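Local structure of ribonucleoside-diphosphate reductase, alpha chain (Actinobacillus ureae ATCC 25976, 6DQX) at residues H65-E70 with K393-P398; S93-D98 with M320-E325; V311-L316 with E382-A387. The protein probably catalyses the reduction of ribonucleoside diphosphates to deoxyribonucleoside diphosphates, as the catalytic alpha subunit of a class Id ribonucleotide reductase. All blocks are in the same frame, centred on the assembly; numbering follows the deposited sequence.

Interaction 1 of 3, residues H65-E70 with K393-P398; sequences HKLGIE and KRFGEP. With MG (magnesium ion), chain E.
Ile69, just past the end of helix 52-67, packs its aliphatic carbon on the Arg394 guanidinium. The CG1 carbon of Ile69 lies over the centre of one face of that group, 3.7 Å above its plane, and Ile69 CD1 comes within 3.7 Å of Arg394 NH2. With CG anti to its backbone N (chi1 -170°), the arginine reaches out from its helix, and a bend at chi3 turns the flat head onto the isoleucine. An aliphatic branch suits this place, because it can cover a guanidinium face without competing for its N-H groups, which point outward in the plane.

The second meeting is aromatic. Phe395 CZ lies 4.0 Å from Leu67 CD2, the two side chains crossing at about a right angle, and the Leu67 carbonyl O approaches the ring edge in its plane, 3.4 Å from Phe395 CZ. The weakly positive C-H rim of a phenyl ring tolerates an oxygen there. Arg394 CG rests on one face of the same ring, so the aliphatic part of the arginine backs the ring that meets Leu67.

No hydrogen bond joins the segments. Gly68 and Gly396 are each the first residue past a helix, at positive phi, which glycine adopts easily. On helix 52-67, His65 ND1 holds a magnesium ion at a long 2.5 Å, with a water at 2.0 Å from the metal.

Helix 308-327 packs against segment 65-70, through Val318 on Leu67 and Tyr314 on Ile69, while Arg407 packs on Phe395; the contact thus joins the C-terminal ends of helices 52-67 and 367-395.

Interaction 2 of 3, residues S93-D98 with M320-E325; sequences SNFGLD and MSEFIE. With EDO (1,2-ethanediol), chain F.
Glu322 reaches from its helix to the turn after helix 89-94 and takes the backbone N-H of Gly96 with OE1 (Gly96 N to Glu322 OE1 2.7 Å, with an N-H...O angle of 154°). The oxygen uses its syn lone pair, which keeps OE2 on the same side as the donor. Both chi1 (179°) and chi2 run trans, carrying the carboxylate straight out from the helix; an acid long enough to span the gap and able to accept an N-H suits the position.

This is the tight part. Glu322 OE2 lies 3.4 Å from Phe95 CA, and OE1 stands 3.6 Å from Phe95 CD1, with ring and carboxylate planes 32° apart. Residues Asn94 to Leu97 form a type II turn, closed by a bond of 3.0 Å from Leu97 N to Asn94 O. Gly96 holds its third position, where positive phi favours glycine. The Phe95 ring is buried and meets the rings of Phe315 and His62 edge-to-face.

The other side is looser. Leu97 and Asp98 turn away from the helix; Lys326 makes a long, weak ion pair with Glu322 OE2, and its NZ is hydrogen-bonded to Leu97 O. Apart from this contact, Ser321 OG is hydrogen-bonded to Arg344 and to a 1,2-ethanediol, probably from the crystallisation liquor.

Helix 52-67 flanks the turn, with Ile59 against Phe95 and Phe58 against Leu97. From the far face of helix 308-327, Met320 and Phe323 pack on strand 288-296 and helix 334-343.

Interaction 3 of 3, residues V311-L316 with E382-A387; sequences VLTYFL and EKTLKA
Thr313 and Ala387 meet where two helices of the ribonucleotide reductase alpha/beta barrel cross at -49°, their local axes 9.0 Å apart. Helix 308-327 lies in the crossover between the parallel, paired strands 288-296 and 347-351, and helix 367-395 comes after the latter strand and the short helix 353-359. The angle is consistent with ridges-into-grooves packing, and small residues at the crossing point let the backbones come close: Thr313 CA and Thr384 CA are 6.2 Å apart.

The two threonines adopt different rotamers. In Thr313 the hydroxyl sits beside the backbone N (chi1 -56°), placed to bond to Pro309 O of the preceding helical turn, and CG2, anti to the N, lies 3.8 Å from Ala387 CB. In Thr384 the hydroxyl lies between the backbone N and the carbonyl carbon (chi1 57°), where it reaches Leu380 O, and CG2 is turned onto Thr313 OG1 at 3.5 Å. Each buried hydroxyl is thus satisfied by its own helix, and the helices meet through methyl groups and the flank of an oxygen rather than a bond. A beta-branched residue that pays for its own polar atom suits such an interior.

Leu348 of strand 347-351 packs against both threonines from the sheet. The Tyr314 side chain starts out beside the contact, and its ring comes nearer to helix 367-395, where OH is hydrogen-bonded to Glu390. Along the way the ring passes Ala387, whose methyl is small enough to admit it: Tyr314 CE1 stops 4.0 Å from Ala387 CB and 3.8 Å from Ala387 O.

Helix 308-327 ties the three sites together: it supplies a segment to interactions 2 and 3 and packs on segment 65-70 of interaction 1. Interaction 3, near the barrel sheet, is the buried one and rests largely on threonines and an alanine, the threonine hydroxyls bonding within their own helices. Interactions 1 and 2 are only partly buried and admit charged groups: the guanidinium of interaction 1 is met by aliphatic carbon, whereas the carboxylate of interaction 2 grips a backbone N-H. Interactions 1 and 3 share helix 367-395 and touch through Ile69 CD1 and Tyr314 CE2, 3.7 Å apart; interactions 2 and 3 touch through Phe95 CE2 and Phe315 CE1, also 3.7 Å apart. Interactions 1 and 2 do not touch.

Interaction 1 of 3, residues H65-E70 with K393-P398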
loop_
_atom_site.group_PDB
_atom_site.type_symbol
_atom_site.label_atom_id
_atom_site.label_comp_id
_atom_site.label_asym_id
_atom_site.label_seq_id
_atom_site.Cartn_x
_atom_site.Cartn_y
_atom_site.Cartn_z
ATOM N N HIS A 65 11.976 38.044 3.388
ATOM C CA HIS A 65 12.864 37.611 4.453
ATOM C C HIS A 65 13.789 36.476 3.988
ATOM O O HIS A 65 14.987 36.543 4.203
ATOM C CB HIS A 65 12.089 37.208 5.702
ATOM C CG HIS A 65 12.985 36.917 6.856
ATOM N ND1 HIS A 65 13.685 37.904 7.520
ATOM C CD2 HIS A 65 13.354 35.743 7.422
ATOM C CE1 HIS A 65 14.424 37.350 8.465
ATOM N NE2 HIS A 65 14.238 36.042 8.429
ATOM N N LYS A 66 13.239 35.485 3.294
ATOM C CA LYS A 66 14.037 34.357 2.789
ATOM C C LYS A 66 14.984 34.708 1.656
ATOM O O LYS A 66 16.067 34.105 1.548
ATOM C CB LYS A 66 13.129 33.181 2.387
ATOM C CG LYS A 66 12.301 32.628 3.538
ATOM C CD LYS A 66 13.190 31.987 4.593
ATOM C CE LYS A 66 12.376 31.410 5.723
ATOM N NZ LYS A 66 13.224 30.470 6.501
ATOM N N LEU A 67 14.604 35.673 0.813
ATOM C CA LEU A 67 15.484 36.154 -0.258
ATOM C C LEU A 67 16.590 37.056 0.264
ATOM O O LEU A 67 17.622 37.177 -0.381
ATOM C CB LEU A 67 14.700 36.931 -1.322
ATOM C CG LEU A 67 13.833 36.056 -2.225
ATOM C CD1 LEU A 67 12.756 36.847 -2.965
ATOM C CD2 LEU A 67 14.724 35.279 -3.193
ATOM N N GLY A 68 16.340 37.746 1.384
ATOM C CA GLY A 68 17.259 38.787 1.879
ATOM C C GLY A 68 17.371 39.993 0.967
ATOM O O GLY A 68 18.414 40.637 0.915
ATOM N N ILE A 69 16.304 40.311 0.235
ATOM C CA ILE A 69 16.329 41.407 -0.735
ATOM C C ILE A 69 15.423 42.545 -0.274
ATOM O O ILE A 69 14.191 42.400 -0.264
ATOM C CB ILE A 69 15.898 40.947 -2.158
ATOM C CG1 ILE A 69 16.837 39.857 -2.670
ATOM C CG2 ILE A 69 15.869 42.124 -3.128
ATOM C CD1 ILE A 69 16.412 39.222 -3.985
ATOM N N GLU A 70 16.026 43.688 0.056
ATOM C CA GLU A 70 15.251 44.849 0.504
ATOM C C GLU A 70 14.280 45.336 -0.584
ATOM O O GLU A 70 14.617 45.379 -1.761
ATOM C CB GLU A 70 16.175 45.993 0.961
ATOM C CG GLU A 70 16.984 45.667 2.226
ATOM C CD GLU A 70 16.201 45.807 3.534
ATOM O OE1 GLU A 70 16.832 45.726 4.618
ATOM O OE2 GLU A 70 14.971 46.019 3.497
ATOM N N LYS A 393 23.683 33.848 -9.752
ATOM C CA LYS A 393 24.705 34.814 -9.316
ATOM C C LYS A 393 24.555 35.147 -7.847
ATOM O O LYS A 393 25.551 35.271 -7.151
ATOM C CB LYS A 393 24.644 36.111 -10.119
ATOM C CG LYS A 393 25.069 35.954 -11.551
ATOM C CD LYS A 393 25.271 37.299 -12.246
ATOM C CE LYS A 393 25.942 37.105 -13.601
ATOM N NZ LYS A 393 25.229 36.104 -14.451
ATOM N N ARG A 394 23.319 35.309 -7.384
ATOM C CA ARG A 394 23.055 35.655 -5.988
ATOM C C ARG A 394 23.228 34.467 -5.027
ATOM O O ARG A 394 23.842 34.613 -3.964
ATOM C CB ARG A 394 21.662 36.258 -5.827
ATOM C CG ARG A 394 21.427 36.866 -4.446
ATOM C CD ARG A 394 20.224 37.806 -4.399
ATOM N NE ARG A 394 20.528 39.051 -3.671
ATOM C CZ ARG A 394 20.265 40.295 -4.099
ATOM N NH1 ARG A 394 20.600 41.329 -3.330
ATOM N NH2 ARG A 394 19.654 40.538 -5.264
ATOM N N PHE A 395 22.686 33.300 -5.385
ATOM C CA PHE A 395 22.564 32.168 -4.448
ATOM C C PHE A 395 23.347 30.903 -4.811
ATOM O O PHE A 395 23.400 29.978 -4.015
ATOM C CB PHE A 395 21.076 31.789 -4.281
ATOM C CG PHE A 395 20.214 32.919 -3.763
ATOM C CD1 PHE A 395 20.322 33.336 -2.436
ATOM C CD2 PHE A 395 19.321 33.572 -4.593
ATOM C CE1 PHE A 395 19.538 34.375 -1.959
ATOM C CE2 PHE A 395 18.540 34.607 -4.123
ATOM C CZ PHE A 395 18.650 35.014 -2.802
ATOM N N GLY A 396 23.909 30.839 -6.005
ATOM C CA GLY A 396 24.658 29.664 -6.486
ATOM C C GLY A 396 23.833 28.742 -7.393
ATOM O O GLY A 396 22.585 28.799 -7.399
ATOM N N GLU A 397 24.547 27.922 -8.170
ATOM C CA GLU A 397 23.955 26.913 -9.053
ATOM C C GLU A 397 23.774 25.654 -8.224
ATOM O O GLU A 397 24.660 25.268 -7.454
ATOM C CB GLU A 397 24.873 26.602 -10.252
ATOM C CG GLU A 397 25.173 27.784 -11.154
ATOM C CD GLU A 397 26.409 27.604 -12.022
ATOM O OE1 GLU A 397 27.383 26.947 -11.593
ATOM O OE2 GLU A 397 26.415 28.129 -13.158
ATOM N N PRO A 398 22.628 24.983 -8.373
ATOM C CA PRO A 398 22.531 23.693 -7.712
ATOM C C PRO A 398 23.383 22.647 -8.471
ATOM O O PRO A 398 23.835 22.898 -9.592
ATOM C CB PRO A 398 21.026 23.376 -7.799
ATOM C CG PRO A 398 20.599 24.046 -9.054
ATOM C CD PRO A 398 21.429 25.302 -9.169
HETATM MG MG MG E . 12.844 40.210 8.094
HETATM O O HOH W 1 12.485 40.713 6.198
#

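Interaction 2 of 3, residues S93-D98 with M320-E325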
loop_
_atom_site.group_PDB
_atom_site.type_symbol
_atom_site.label_atom_id
_atom_site.label_comp_id
_atom_site.label_asym_id
_atom_site.label_seq_id
_atom_site.Cartn_x
_atom_site.Cartn_y
_atom_site.Cartn_z
ATOM N N SER A 93 -2.119 27.738 0.687
ATOM C CA SER A 93 -2.417 26.924 1.890
ATOM C C SER A 93 -1.280 26.861 2.904
ATOM O O SER A 93 -1.532 26.957 4.128
ATOM C CB SER A 93 -2.861 25.517 1.502
ATOM O OG SER A 93 -4.084 25.566 0.795
ATOM N N ASN A 94 -0.047 26.689 2.413
ATOM C CA ASN A 94 1.067 26.223 3.225
ATOM C C ASN A 94 2.313 27.080 3.245
ATOM O O ASN A 94 3.146 26.883 4.119
ATOM C CB ASN A 94 1.471 24.794 2.771
ATOM C CG ASN A 94 0.280 23.830 2.694
ATOM O OD1 ASN A 94 0.203 23.007 1.781
ATOM N ND2 ASN A 94 -0.665 23.943 3.652
ATOM N N PHE A 95 2.516 27.979 2.274
ATOM C CA PHE A 95 3.785 28.722 2.225
ATOM C C PHE A 95 4.031 29.564 3.478
ATOM O O PHE A 95 3.159 30.326 3.897
ATOM C CB PHE A 95 3.865 29.618 0.969
ATOM C CG PHE A 95 5.157 30.385 0.855
ATOM C CD1 PHE A 95 6.350 29.726 0.638
ATOM C CD2 PHE A 95 5.186 31.770 0.985
ATOM C CE1 PHE A 95 7.554 30.426 0.548
ATOM C CE2 PHE A 95 6.387 32.477 0.906
ATOM C CZ PHE A 95 7.558 31.815 0.658
ATOM N N GLY A 96 5.228 29.447 4.056
ATOM C CA GLY A 96 5.564 30.149 5.281
ATOM C C GLY A 96 4.926 29.592 6.556
ATOM O O GLY A 96 5.159 30.131 7.627
ATOM N N LEU A 97 4.129 28.533 6.454
ATOM C CA LEU A 97 3.471 27.908 7.607
ATOM C C LEU A 97 4.063 26.521 7.900
ATOM O O LEU A 97 4.769 25.934 7.080
ATOM C CB LEU A 97 1.968 27.771 7.351
ATOM C CG LEU A 97 1.185 29.007 6.903
ATOM C CD1 LEU A 97 -0.277 28.668 6.688
ATOM C CD2 LEU A 97 1.333 30.142 7.900
ATOM N N ASP A 98 3.761 25.982 9.082
ATOM C CA ASP A 98 4.243 24.636 9.443
ATOM C C ASP A 98 3.610 23.515 8.624
ATOM O O ASP A 98 4.296 22.576 8.219
ATOM C CB ASP A 98 4.002 24.373 10.935
ATOM C CG ASP A 98 4.854 25.250 11.821
ATOM O OD1 ASP A 98 5.890 25.767 11.346
ATOM O OD2 ASP A 98 4.499 25.420 13.008
ATOM N N MET A 320 10.662 26.755 -3.575
ATOM C CA MET A 320 11.444 25.526 -3.622
ATOM C C MET A 320 12.417 25.411 -2.438
ATOM O O MET A 320 12.586 24.323 -1.887
ATOM C CB MET A 320 12.224 25.420 -4.950
ATOM C CG MET A 320 12.761 24.027 -5.278
ATOM S SD MET A 320 11.569 22.662 -5.354
ATOM C CE MET A 320 10.070 23.505 -5.903
ATOM N N SER A 321 13.038 26.514 -2.040
ATOM C CA SER A 321 13.866 26.498 -0.821
ATOM C C SER A 321 13.057 26.033 0.407
ATOM O O SER A 321 13.553 25.224 1.201
ATOM C CB SER A 321 14.523 27.857 -0.579
ATOM O OG SER A 321 15.411 28.159 -1.631
ATOM N N GLU A 322 11.799 26.469 0.517
ATOM C CA GLU A 322 10.919 25.968 1.582
ATOM C C GLU A 322 10.654 24.468 1.486
ATOM O O GLU A 322 10.727 23.750 2.511
ATOM C CB GLU A 322 9.577 26.708 1.635
ATOM C CG GLU A 322 8.674 26.157 2.728
ATOM C CD GLU A 322 7.418 26.939 2.921
ATOM O OE1 GLU A 322 7.495 27.979 3.589
ATOM O OE2 GLU A 322 6.362 26.499 2.416
ATOM N N PHE A 323 10.307 23.986 0.286
ATOM C CA PHE A 323 10.120 22.561 0.120
ATOM C C PHE A 323 11.378 21.812 0.566
ATOM O O PHE A 323 11.278 20.805 1.284
ATOM C CB PHE A 323 9.721 22.143 -1.302
ATOM C CG PHE A 323 9.811 20.671 -1.517
ATOM C CD1 PHE A 323 8.776 19.830 -1.091
ATOM C CD2 PHE A 323 10.957 20.098 -2.046
ATOM C CE1 PHE A 323 8.889 18.458 -1.225
ATOM C CE2 PHE A 323 11.073 18.719 -2.182
ATOM C CZ PHE A 323 10.037 17.900 -1.777
ATOM N N ILE A 324 12.544 22.274 0.127
ATOM C CA ILE A 324 13.803 21.607 0.483
ATOM C C ILE A 324 13.934 21.570 2.010
ATOM O O ILE A 324 14.209 20.497 2.557
ATOM C CB ILE A 324 15.012 22.261 -0.228
ATOM C CG1 ILE A 324 14.965 21.945 -1.734
ATOM C CG2 ILE A 324 16.367 21.810 0.355
ATOM C CD1 ILE A 324 15.701 22.950 -2.591
ATOM N N GLU A 325 13.730 22.705 2.678
ATOM C CA GLU A 325 13.908 22.784 4.152
ATOM C C GLU A 325 12.920 21.867 4.890
ATOM O O GLU A 325 13.298 21.169 5.848
ATOM C CB GLU A 325 13.766 24.234 4.635
ATOM C CG GLU A 325 13.919 24.496 6.134
ATOM C CD GLU A 325 15.245 24.018 6.719
ATOM O OE1 GLU A 325 15.262 23.706 7.935
ATOM O OE2 GLU A 325 16.264 23.946 5.982
HETATM C C1 EDO F . 16.657 31.776 -1.252
HETATM O O1 EDO F . 15.720 30.874 -0.645
HETATM C C2 EDO F . 16.566 31.751 -2.768
HETATM O O2 EDO F . 16.529 30.416 -3.258
#

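Interaction 3 of 3, residues V311-L316 with E382-A387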
loop_
_atom_site.group_PDB
_atom_site.type_symbol
_atom_site.label_atom_id
_atom_site.label_comp_id
_atom_site.label_asym_id
_atom_site.label_seq_id
_atom_site.Cartn_x
_atom_site.Cartn_y
_atom_site.Cartn_z
ATOM N N VAL A 311 10.057 38.820 -10.702
ATOM C CA VAL A 311 9.668 38.759 -9.286
ATOM C C VAL A 311 8.985 37.438 -8.984
ATOM O O VAL A 311 9.282 36.820 -7.946
ATOM C CB VAL A 311 8.815 39.997 -8.877
ATOM C CG1 VAL A 311 8.064 39.793 -7.568
ATOM C CG2 VAL A 311 9.747 41.208 -8.764
ATOM N N LEU A 312 8.109 36.992 -9.889
ATOM C CA LEU A 312 7.423 35.718 -9.678
ATOM C C LEU A 312 8.419 34.525 -9.731
ATOM O O LEU A 312 8.307 33.580 -8.943
ATOM C CB LEU A 312 6.250 35.557 -10.656
ATOM C CG LEU A 312 5.259 34.449 -10.282
ATOM C CD1 LEU A 312 4.558 34.731 -8.945
ATOM C CD2 LEU A 312 4.221 34.271 -11.384
ATOM N N THR A 313 9.412 34.593 -10.618
ATOM C CA THR A 313 10.468 33.579 -10.690
ATOM C C THR A 313 11.282 33.474 -9.377
ATOM O O THR A 313 11.495 32.363 -8.834
ATOM C CB THR A 313 11.384 33.846 -11.897
ATOM O OG1 THR A 313 10.577 33.892 -13.087
ATOM C CG2 THR A 313 12.469 32.783 -12.011
ATOM N N TYR A 314 11.696 34.641 -8.868
ATOM C CA TYR A 314 12.360 34.752 -7.561
ATOM C C TYR A 314 11.494 34.131 -6.478
ATOM O O TYR A 314 11.990 33.391 -5.631
ATOM C CB TYR A 314 12.625 36.204 -7.201
ATOM C CG TYR A 314 13.892 36.805 -7.765
ATOM C CD1 TYR A 314 14.230 36.679 -9.110
ATOM C CD2 TYR A 314 14.755 37.524 -6.939
ATOM C CE1 TYR A 314 15.385 37.266 -9.618
ATOM C CE2 TYR A 314 15.913 38.105 -7.430
ATOM C CZ TYR A 314 16.221 37.982 -8.765
ATOM O OH TYR A 314 17.357 38.585 -9.241
ATOM N N PHE A 315 10.186 34.384 -6.557
ATOM C CA PHE A 315 9.255 33.855 -5.554
ATOM C C PHE A 315 9.212 32.341 -5.598
ATOM O O PHE A 315 9.269 31.682 -4.551
ATOM C CB PHE A 315 7.847 34.431 -5.741
ATOM C CG PHE A 315 6.837 33.858 -4.807
ATOM C CD1 PHE A 315 6.893 34.181 -3.472
ATOM C CD2 PHE A 315 5.821 33.002 -5.266
ATOM C CE1 PHE A 315 5.965 33.665 -2.584
ATOM C CE2 PHE A 315 4.889 32.492 -4.391
ATOM C CZ PHE A 315 4.948 32.842 -3.050
ATOM N N LEU A 316 9.102 31.782 -6.800
ATOM C CA LEU A 316 9.070 30.331 -6.960
ATOM C C LEU A 316 10.369 29.666 -6.502
ATOM O O LEU A 316 10.349 28.579 -5.916
ATOM C CB LEU A 316 8.725 29.965 -8.394
ATOM C CG LEU A 316 7.267 30.283 -8.774
ATOM C CD1 LEU A 316 7.003 29.843 -10.187
ATOM C CD2 LEU A 316 6.261 29.618 -7.828
ATOM N N GLU A 382 12.252 34.736 -22.094
ATOM C CA GLU A 382 13.436 35.577 -21.906
ATOM C C GLU A 382 13.555 36.083 -20.486
ATOM O O GLU A 382 14.646 36.057 -19.891
ATOM C CB GLU A 382 13.402 36.757 -22.896
ATOM C CG GLU A 382 13.644 36.309 -24.329
ATOM C CD GLU A 382 13.384 37.385 -25.386
ATOM O OE1 GLU A 382 12.918 38.486 -25.030
ATOM O OE2 GLU A 382 13.618 37.116 -26.596
ATOM N N LYS A 383 12.436 36.553 -19.947
ATOM C CA LYS A 383 12.418 37.177 -18.631
ATOM C C LYS A 383 12.628 36.173 -17.506
ATOM O O LYS A 383 13.415 36.432 -16.576
ATOM C CB LYS A 383 11.144 38.001 -18.450
ATOM C CG LYS A 383 11.185 39.244 -19.329
ATOM C CD LYS A 383 9.869 39.971 -19.429
ATOM C CE LYS A 383 9.573 40.899 -18.277
ATOM N NZ LYS A 383 10.635 41.934 -18.015
ATOM N N THR A 384 11.984 35.013 -17.615
ATOM C CA THR A 384 12.188 33.943 -16.596
ATOM C C THR A 384 13.624 33.394 -16.614
ATOM O O THR A 384 14.221 33.180 -15.561
ATOM C CB THR A 384 11.171 32.787 -16.724
ATOM O OG1 THR A 384 11.207 32.207 -18.028
ATOM C CG2 THR A 384 9.776 33.273 -16.425
ATOM N N LEU A 385 14.200 33.182 -17.798
ATOM C CA LEU A 385 15.577 32.749 -17.875
ATOM C C LEU A 385 16.546 33.792 -17.290
ATOM O O LEU A 385 17.461 33.453 -16.548
ATOM C CB LEU A 385 15.985 32.438 -19.325
ATOM C CG LEU A 385 17.435 32.046 -19.560
ATOM C CD1 LEU A 385 17.833 30.871 -18.654
ATOM C CD2 LEU A 385 17.678 31.714 -21.036
ATOM N N LYS A 386 16.334 35.049 -17.626
ATOM C CA LYS A 386 17.154 36.127 -17.066
ATOM C C LYS A 386 17.121 36.089 -15.551
ATOM O O LYS A 386 18.152 36.195 -14.895
ATOM C CB LYS A 386 16.652 37.474 -17.573
ATOM C CG LYS A 386 17.398 38.682 -17.016
ATOM C CD LYS A 386 16.822 39.974 -17.557
ATOM C CE LYS A 386 15.450 40.242 -16.976
ATOM N NZ LYS A 386 15.063 41.677 -17.002
ATOM N N ALA A 387 15.921 35.924 -15.000
ATOM C CA ALA A 387 15.743 35.875 -13.570
ATOM C C ALA A 387 16.490 34.675 -12.939
ATOM O O ALA A 387 17.170 34.819 -11.913
ATOM C CB ALA A 387 14.257 35.879 -13.219
#